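Local coordinates for protein bacterial fluorinating enzyme homolog (Thermus thermophilus, PDB 2CW5) that hydrolyses S-adenosyl-L-methionine to adenosine and L-methionine, working as a homotrimer without chlorinase or fluorinase activity, at residues P221-Y224 and L230-V233; A48-F53 and E177-D182. One frame throughout, in Å; residues are numbered along the deposited sequence.

In the fold
Contact 2 comes first along the chain and closes before contact 1 opens. Its segments are 124 positions apart in sequence, and it runs from helix 45-55 of the N-terminal domain to strand 175-181 of the C-terminal domain. Contact 1 is local: strands 221-225 and 231-235 pair as a hairpin within the C-terminal domain. Both reach the same antiparallel sheet, in which strand 187-189 separates strand 175-181 from strand 231-235. The contact centres lie about 14 Å apart, and side chains join them: L230 CD1 is 3.7 Å from Y50 CE1. The Y50 side chain also comes near E232, a probable S-adenosyl-L-methionine ligand, so the domain interface borders the presumed substrate site.

Contact 1. Residues P221-Y224 and L230-V233; sequences PVAY and LLEV
Y224 has its CG between its own backbone N and carbonyl carbon (chi1 57°), which folds the ring over the neighbouring strand and carries it across the E232 side chain. E232 has CG anti to its carbonyl carbon (chi1 -73°) and an extended chain beyond, which brings OE1 to the phenol oxygen. The hydroxyl Y224 OH gives a weak hydrogen bond to E232 OE1 at 2.8 Å. Ring and carboxylate planes stand 61° apart. Nearer the backbone, E232 CB packs 3.6 Å from Y224 CZ, and the carbonyl O of E232 lies over one face of the ring, offset toward its rim. That same oxygen accepts a hydrogen bond from Y224 N at 3.0 Å. E232 N returns the bond to Y224 O at 2.8 Å. The two strands thus form an antiparallel beta hairpin in the C-terminal sheet. On its far side A223 bonds through the backbone to P208 and R210, consistent with a barrel-like closure. Y224 and E232 are the hydrogen-bonded pair of the hairpin. A223 and V233 form the adjoining non-hydrogen-bonded pair on the other face, with A223 CA only 3.1 Å from E232 O in a CA-H...O contact. On that face A223 CB meets L231 CD2 at 4.2 Å. E232 probably binds S-adenosyl-L-methionine, as in related enzymes, and Y224 may help to position its carboxylate. A phenylalanine in place of this tyrosine would probably keep the packing against E232 CB but leave OE1 without its phenol partner and the carboxylate freer to turn. The rings of F213 and Y224 also meet edge-to-face. On the next strand of the sheet, T189 OG1 is hydrogen-bonded to L231 O, and I188 packs on E232.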
loop_
_atom_site.group_PDB
_atom_site.type_symbol
_atom_site.label_atom_id
_atom_site.label_comp_id
_atom_site.label_asym_id
_atom_site.label_seq_id
_atom_site.Cartn_x
_atom_site.Cartn_y
_atom_site.Cartn_z
ATOM N N PRO C 221 -1.044 30.178 5.536
ATOM C CA PRO C 221 -1.699 29.312 6.525
ATOM C C PRO C 221 -3.135 29.746 6.818
ATOM O O PRO C 221 -3.439 30.936 6.844
ATOM C CB PRO C 221 -0.811 29.469 7.745
ATOM C CG PRO C 221 -0.497 30.937 7.689
ATOM C CD PRO C 221 -0.167 31.154 6.214
ATOM N N VAL C 222 -4.010 28.777 7.058
ATOM C CA VAL C 222 -5.406 29.076 7.353
ATOM C C VAL C 222 -5.993 28.022 8.292
ATOM O O VAL C 222 -5.620 26.848 8.231
ATOM C CB VAL C 222 -6.236 29.128 6.048
ATOM C CG1 VAL C 222 -6.180 27.780 5.345
ATOM C CG2 VAL C 222 -7.672 29.528 6.352
ATOM N N ALA C 223 -6.901 28.451 9.165
ATOM C CA ALA C 223 -7.549 27.547 10.112
ATOM C C ALA C 223 -9.015 27.375 9.719
ATOM O O ALA C 223 -9.645 28.306 9.211
ATOM C CB ALA C 223 -7.442 28.102 11.528
ATOM N N TYR C 224 -9.553 26.185 9.967
ATOM C CA TYR C 224 -10.938 25.873 9.620
ATOM C C TYR C 224 -11.379 24.637 10.391
ATOM O O TYR C 224 -10.543 23.892 10.904
ATOM C CB TYR C 224 -11.028 25.585 8.120
ATOM C CG TYR C 224 -10.106 24.463 7.695
ATOM C CD1 TYR C 224 -10.515 23.131 7.762
ATOM C CD2 TYR C 224 -8.790 24.726 7.315
ATOM C CE1 TYR C 224 -9.637 22.092 7.471
ATOM C CE2 TYR C 224 -7.902 23.693 7.023
ATOM C CZ TYR C 224 -8.332 22.381 7.105
ATOM O OH TYR C 224 -7.449 21.355 6.849
ATOM N N LEU C 230 -12.845 18.835 14.212
ATOM C CA LEU C 230 -11.758 19.449 14.971
ATOM C C LEU C 230 -11.118 20.570 14.161
ATOM O O LEU C 230 -11.032 20.490 12.931
ATOM C CB LEU C 230 -10.698 18.404 15.326
ATOM C CG LEU C 230 -11.161 17.249 16.218
ATOM C CD1 LEU C 230 -10.004 16.281 16.452
ATOM C CD2 LEU C 230 -11.675 17.802 17.539
ATOM N N LEU C 231 -10.673 21.620 14.844
ATOM C CA LEU C 231 -10.043 22.741 14.156
ATOM C C LEU C 231 -8.729 22.269 13.546
ATOM O O LEU C 231 -7.973 21.525 14.170
ATOM C CB LEU C 231 -9.791 23.908 15.125
ATOM C CG LEU C 231 -9.176 25.185 14.525
ATOM C CD1 LEU C 231 -9.505 26.386 15.397
ATOM C CD2 LEU C 231 -7.673 25.027 14.383
ATOM N N GLU C 232 -8.470 22.695 12.315
ATOM C CA GLU C 232 -7.250 22.317 11.621
ATOM C C GLU C 232 -6.521 23.553 11.110
ATOM O O GLU C 232 -7.128 24.607 10.929
ATOM C CB GLU C 232 -7.582 21.389 10.445
ATOM C CG GLU C 232 -7.983 19.975 10.859
ATOM C CD GLU C 232 -8.410 19.106 9.682
ATOM O OE1 GLU C 232 -7.806 19.223 8.594
ATOM O OE2 GLU C 232 -9.338 18.290 9.853
ATOM N N VAL C 233 -5.215 23.410 10.898
ATOM C CA VAL C 233 -4.373 24.489 10.384
ATOM C C VAL C 233 -3.632 23.962 9.163
ATOM O O VAL C 233 -2.855 23.010 9.262
ATOM C CB VAL C 233 -3.331 24.950 11.426
ATOM C CG1 VAL C 233 -2.350 25.937 10.786
ATOM C CG2 VAL C 233 -4.031 25.606 12.604
#

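Contact 2. Residues A48-F53 and E177-D182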
loop_
_atom_site.group_PDB
_atom_site.type_symbol
_atom_site.label_atom_id
_atom_site.label_comp_id
_atom_site.label_asym_id
_atom_site.label_seq_id
_atom_site.Cartn_x
_atom_site.Cartn_y
_atom_site.Cartn_z
ATOM N N ALA C 48 -2.579 7.570 14.804
ATOM C CA ALA C 48 -3.436 6.395 14.695
ATOM C C ALA C 48 -4.742 6.575 15.456
ATOM O O ALA C 48 -5.805 6.163 14.980
ATOM C CB ALA C 48 -2.693 5.154 15.199
ATOM N N ALA C 49 -4.670 7.189 16.638
ATOM C CA ALA C 49 -5.877 7.421 17.437
ATOM C C ALA C 49 -6.841 8.298 16.651
ATOM O O ALA C 49 -8.052 8.065 16.651
ATOM C CB ALA C 49 -5.525 8.111 18.758
ATOM N N TYR C 50 -6.303 9.315 15.989
ATOM C CA TYR C 50 -7.148 10.223 15.217
ATOM C C TYR C 50 -7.779 9.518 14.019
ATOM O O TYR C 50 -8.964 9.713 13.736
ATOM C CB TYR C 50 -6.355 11.449 14.742
ATOM C CG TYR C 50 -7.212 12.427 13.958
ATOM C CD1 TYR C 50 -8.320 13.038 14.551
ATOM C CD2 TYR C 50 -6.951 12.700 12.614
ATOM C CE1 TYR C 50 -9.148 13.889 13.827
ATOM C CE2 TYR C 50 -7.779 13.558 11.876
ATOM C CZ TYR C 50 -8.875 14.144 12.492
ATOM O OH TYR C 50 -9.708 14.980 11.782
ATOM N N ALA C 51 -6.998 8.696 13.317
ATOM C CA ALA C 51 -7.513 7.972 12.157
ATOM C C ALA C 51 -8.734 7.125 12.532
ATOM O O ALA C 51 -9.702 7.054 11.778
ATOM C CB ALA C 51 -6.422 7.087 11.556
ATOM N N LEU C 52 -8.679 6.473 13.691
ATOM C CA LEU C 52 -9.797 5.656 14.152
ATOM C C LEU C 52 -11.000 6.551 14.444
ATOM O O LEU C 52 -12.125 6.239 14.068
ATOM C CB LEU C 52 -9.401 4.877 15.410
ATOM C CG LEU C 52 -8.334 3.794 15.193
ATOM C CD1 LEU C 52 -7.895 3.221 16.541
ATOM C CD2 LEU C 52 -8.896 2.690 14.303
ATOM N N PHE C 53 -10.744 7.669 15.118
ATOM C CA PHE C 53 -11.773 8.647 15.467
ATOM C C PHE C 53 -12.498 9.119 14.204
ATOM O O PHE C 53 -13.723 9.239 14.170
ATOM C CB PHE C 53 -11.092 9.835 16.149
ATOM C CG PHE C 53 -12.017 10.954 16.513
ATOM C CD1 PHE C 53 -12.825 10.871 17.646
ATOM C CD2 PHE C 53 -12.048 12.118 15.748
ATOM C CE1 PHE C 53 -13.647 11.936 18.013
ATOM C CE2 PHE C 53 -12.869 13.193 16.108
ATOM C CZ PHE C 53 -13.668 13.099 17.244
ATOM N N GLU C 177 -4.500 21.968 21.896
ATOM C CA GLU C 177 -3.134 21.632 21.510
ATOM C C GLU C 177 -3.129 20.949 20.152
ATOM O O GLU C 177 -4.173 20.528 19.659
ATOM C CB GLU C 177 -2.502 20.689 22.540
ATOM C CG GLU C 177 -3.063 19.268 22.482
ATOM C CD GLU C 177 -2.346 18.305 23.410
ATOM O OE1 GLU C 177 -2.678 18.261 24.610
ATOM O OE2 GLU C 177 -1.438 17.594 22.934
ATOM N N VAL C 178 -1.954 20.854 19.537
ATOM C CA VAL C 178 -1.854 20.167 18.264
ATOM C C VAL C 178 -1.924 18.678 18.588
ATOM O O VAL C 178 -1.096 18.159 19.348
ATOM C CB VAL C 178 -0.519 20.469 17.543
ATOM C CG1 VAL C 178 -0.414 19.622 16.285
ATOM C CG2 VAL C 178 -0.445 21.954 17.177
ATOM N N LEU C 179 -2.921 17.997 18.031
ATOM C CA LEU C 179 -3.109 16.569 18.270
ATOM C C LEU C 179 -2.151 15.728 17.437
ATOM O O LEU C 179 -1.439 14.864 17.961
ATOM C CB LEU C 179 -4.551 16.161 17.940
ATOM C CG LEU C 179 -4.883 14.660 18.002
ATOM C CD1 LEU C 179 -4.708 14.144 19.422
ATOM C CD2 LEU C 179 -6.319 14.434 17.539
ATOM N N THR C 180 -2.140 15.990 16.137
ATOM C CA THR C 180 -1.299 15.252 15.205
ATOM C C THR C 180 -1.328 16.001 13.869
ATOM O O THR C 180 -1.838 17.115 13.804
ATOM C CB THR C 180 -1.846 13.808 15.025
ATOM O OG1 THR C 180 -0.980 13.057 14.166
ATOM C CG2 THR C 180 -3.254 13.838 14.428
ATOM N N PHE C 181 -0.769 15.398 12.820
ATOM C CA PHE C 181 -0.748 16.009 11.486
ATOM C C PHE C 181 -1.265 14.996 10.470
ATOM O O PHE C 181 -1.194 13.793 10.710
ATOM C CB PHE C 181 0.686 16.388 11.093
ATOM C CG PHE C 181 1.328 17.379 12.012
ATOM C CD1 PHE C 181 1.071 18.739 11.880
ATOM C CD2 PHE C 181 2.170 16.950 13.035
ATOM C CE1 PHE C 181 1.643 19.658 12.752
ATOM C CE2 PHE C 181 2.745 17.861 13.910
ATOM C CZ PHE C 181 2.483 19.219 13.770
ATOM N N ASP C 182 -1.799 15.460 9.341
ATOM C CA ASP C 182 -2.243 14.501 8.339
ATOM C C ASP C 182 -1.108 14.300 7.337
ATOM O O ASP C 182 -0.024 14.866 7.501
ATOM C CB ASP C 182 -3.535 14.942 7.632
ATOM C CG ASP C 182 -3.383 16.223 6.849
ATOM O OD1 ASP C 182 -2.247 16.582 6.470
ATOM O OD2 ASP C 182 -4.425 16.864 6.595
#
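The ring of Y50 meets L179 and T180 obliquely. L179 CD2 reaches the CD1 corner of the Y50 ring at 3.9 Å. It also lies 4.1 Å from Y50 CB, so one leucine methyl touches both the ring and the stem that carries it. The two side chains cross at a slant. T180 CG2 makes its nearest approach to Y50 CB, at 3.9 Å. Y50 points from the helix toward the strand with CG anti to its backbone N (chi1 -179°). L179 does the same from its own side (chi1 174°), and this stretches both chains across the gap between the backbones. T180 turns its methyl, not its hydroxyl, toward the tyrosine. No hydrogen bond links the two segments. The contact is small, burying 118 Å² in all, and its three touching residues are buried. L179 and T180 form a classic beta bulge opposite I188, which itself packs on Y50 and T180; the bulge probably lets both side chains face Y50. R46, earlier on the same helix but outside the 48-53 segment, adds a salt bridge to E177 and hydrogen bonds to the carbonyl oxygens of V178 and L179. On another side of the helix, L52 packs on L7, V65 and A67 of the N-terminal sheet, while A51 meets P15 of a neighbouring subunit. In this member of the SAM hydrolase / SAM-dependent halogenase family, the N-terminal domain thus lays a helix on the bulged strand of the C-terminal sheet, with the Y50 side chain about 4 Å from that of E232, probably an S-adenosyl-L-methionine-binding residue.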